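Long-range contact in transcription factor GAMBIF1 (Anopheles gambiae, PDB 1BVO), which binds DNA through its Rel specificity domain, the part crystallised here, and probably activates transcription by RNA polymerase II in a sequence-specific manner: residues Phe147-Glu152 against Glu161-Val166. Sequence-based numbering, arbitrary orientation.
Sequences FQVFLE and EPLTPV
L163 lies between V149 and L151 across the last two strands of an antiparallel sheet, in the hairpin of strands 142-152 and 159-172. Its CB sits near V149 O, and CG, held beside its own backbone N (chi1 -65°), comes close to CG1 of V149 and CG of L151. There the branches divide. CD1 runs alongside V149, 3.7 Å from its CG1, the two side chains pointing the same way; CD2 meets L151 CD1, also at 3.7 Å, with the side chains nearly at right angles. V3 and V45 pack on L163 as well, joining the hairpin to the sheet that holds strands 2-7 and 42-46. F150 and P162 form a non-hydrogen-bonded pair on the face of the sheet opposite L151, where CD1 of the F150 ring approaches P162 CB obliquely at 3.4 Å. Beyond them, CG of Q148 touches CG of P165.

The backbone ladder is interrupted. L151 and E161 are linked by two backbone hydrogen bonds, L151 N giving its hydrogen to E161 O in the carbonyl plane, and L163 N donates to V149 O over 2.8 Å. F147 N then reaches V166 O at 3.0 Å almost straight (177°), but the register has slipped by one residue. Two waters fill in: one accepts from V149 N at 2.9 Å and lies beside F147 O, and the other donates to both V149 O and L163 O. P165, lacking an N-H, cannot donate to the other strand where the two ladders part. The chemistry thus implies an edge strand bent out of regular pairing, its polar backbone partly satisfied by water while L163 and V166 turn apolar side chains to strand 2-7.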
loop_
_atom_site.group_PDB
_atom_site.type_symbol
_atom_site.label_atom_id
_atom_site.label_comp_id
_atom_site.label_asym_id
_atom_site.label_seq_id
_atom_site.Cartn_x
_atom_site.Cartn_y
_atom_site.Cartn_z
ATOM N N PHE C 147 -0.005 26.686 -15.978
ATOM C CA PHE C 147 0.602 27.941 -15.578
ATOM C C PHE C 147 -0.432 29.049 -15.540
ATOM O O PHE C 147 -0.855 29.547 -16.575
ATOM C CB PHE C 147 1.732 28.327 -16.534
ATOM C CG PHE C 147 2.827 27.289 -16.643
ATOM C CD1 PHE C 147 3.897 27.295 -15.766
ATOM C CD2 PHE C 147 2.778 26.310 -17.623
ATOM C CE1 PHE C 147 4.904 26.332 -15.860
ATOM C CE2 PHE C 147 3.770 25.349 -17.728
ATOM C CZ PHE C 147 4.841 25.360 -16.843
ATOM N N GLN C 148 -0.889 29.399 -14.348
ATOM C CA GLN C 148 -1.842 30.494 -14.243
ATOM C C GLN C 148 -1.042 31.716 -13.872
ATOM O O GLN C 148 -0.449 31.764 -12.780
ATOM C CB GLN C 148 -2.852 30.274 -13.149
ATOM C CG GLN C 148 -3.911 29.295 -13.452
ATOM C CD GLN C 148 -4.653 29.009 -12.215
ATOM O OE1 GLN C 148 -4.125 28.349 -11.304
ATOM N NE2 GLN C 148 -5.837 29.601 -12.093
ATOM N N VAL C 149 -1.012 32.705 -14.758
ATOM C CA VAL C 149 -0.261 33.915 -14.484
ATOM C C VAL C 149 -1.193 35.023 -14.010
ATOM O O VAL C 149 -2.328 35.141 -14.491
ATOM C CB VAL C 149 0.568 34.355 -15.716
ATOM C CG1 VAL C 149 0.902 35.836 -15.646
ATOM C CG2 VAL C 149 1.858 33.551 -15.780
ATOM N N PHE C 150 -0.730 35.789 -13.023
ATOM C CA PHE C 150 -1.498 36.902 -12.481
ATOM C C PHE C 150 -0.653 38.175 -12.478
ATOM O O PHE C 150 0.461 38.208 -11.927
ATOM C CB PHE C 150 -1.939 36.633 -11.038
ATOM C CG PHE C 150 -2.835 35.442 -10.862
ATOM C CD1 PHE C 150 -4.204 35.520 -11.132
ATOM C CD2 PHE C 150 -2.323 34.243 -10.375
ATOM C CE1 PHE C 150 -5.048 34.427 -10.901
ATOM C CE2 PHE C 150 -3.155 33.141 -10.147
ATOM C CZ PHE C 150 -4.521 33.237 -10.411
ATOM N N LEU C 151 -1.171 39.209 -13.127
ATOM C CA LEU C 151 -0.517 40.504 -13.184
ATOM C C LEU C 151 -0.837 41.293 -11.937
ATOM O O LEU C 151 -1.885 41.077 -11.324
ATOM C CB LEU C 151 -1.035 41.262 -14.386
ATOM C CG LEU C 151 -0.849 40.406 -15.623
ATOM C CD1 LEU C 151 -1.003 41.279 -16.831
ATOM C CD2 LEU C 151 0.539 39.773 -15.598
ATOM N N GLU C 152 0.074 42.180 -11.534
ATOM C CA GLU C 152 -0.170 43.021 -10.361
ATOM C C GLU C 152 -1.388 43.846 -10.797
ATOM O O GLU C 152 -1.529 44.150 -11.985
ATOM C CB GLU C 152 1.036 43.937 -10.062
ATOM C CG GLU C 152 0.981 44.610 -8.677
ATOM C CD GLU C 152 2.062 45.669 -8.432
ATOM O OE1 GLU C 152 2.641 46.208 -9.396
ATOM O OE2 GLU C 152 2.327 46.001 -7.256
ATOM N N GLU C 161 -5.004 40.678 -11.785
ATOM C CA GLU C 161 -5.370 40.407 -13.157
ATOM C C GLU C 161 -4.864 39.076 -13.620
ATOM O O GLU C 161 -3.662 38.841 -13.689
ATOM C CB GLU C 161 -4.876 41.523 -14.081
ATOM C CG GLU C 161 -5.404 42.895 -13.694
ATOM C CD GLU C 161 -6.917 42.923 -13.508
ATOM O OE1 GLU C 161 -7.632 42.018 -14.005
ATOM O OE2 GLU C 161 -7.396 43.871 -12.852
ATOM N N PRO C 162 -5.785 38.144 -13.849
ATOM C CA PRO C 162 -5.324 36.842 -14.301
ATOM C C PRO C 162 -5.283 36.766 -15.812
ATOM O O PRO C 162 -6.144 37.321 -16.502
ATOM C CB PRO C 162 -6.357 35.897 -13.704
ATOM C CG PRO C 162 -7.616 36.683 -13.776
ATOM C CD PRO C 162 -7.216 38.133 -13.508
ATOM N N LEU C 163 -4.205 36.204 -16.337
ATOM C CA LEU C 163 -4.095 36.007 -17.773
ATOM C C LEU C 163 -4.708 34.619 -17.884
ATOM O O LEU C 163 -4.862 33.916 -16.881
ATOM C CB LEU C 163 -2.636 35.973 -18.231
ATOM C CG LEU C 163 -1.824 37.257 -18.058
ATOM C CD1 LEU C 163 -0.523 37.155 -18.836
ATOM C CD2 LEU C 163 -2.634 38.457 -18.532
ATOM N N THR C 164 -5.045 34.207 -19.099
ATOM C CA THR C 164 -5.668 32.906 -19.301
ATOM C C THR C 164 -4.704 31.746 -19.093
ATOM O O THR C 164 -3.597 31.749 -19.636
ATOM C CB THR C 164 -6.355 32.811 -20.694
ATOM O OG1 THR C 164 -5.885 31.662 -21.405
ATOM C CG2 THR C 164 -6.099 34.062 -21.531
ATOM N N PRO C 165 -5.130 30.735 -18.306
ATOM C CA PRO C 165 -4.329 29.549 -18.016
ATOM C C PRO C 165 -3.829 28.966 -19.316
ATOM O O PRO C 165 -4.495 29.004 -20.349
ATOM C CB PRO C 165 -5.328 28.622 -17.336
ATOM C CG PRO C 165 -6.209 29.581 -16.607
ATOM C CD PRO C 165 -6.452 30.628 -17.673
ATOM N N VAL C 166 -2.605 28.485 -19.268
ATOM C CA VAL C 166 -1.963 27.893 -20.417
ATOM C C VAL C 166 -1.516 26.524 -19.939
ATOM O O VAL C 166 -1.049 26.355 -18.803
ATOM C CB VAL C 166 -0.816 28.797 -20.920
ATOM C CG1 VAL C 166 0.241 27.994 -21.621
ATOM C CG2 VAL C 166 -1.401 29.829 -21.875
HETATM O O HOH W 1 -1.974 32.030 -17.407
HETATM O O HOH W 2 -4.395 32.783 -14.542
#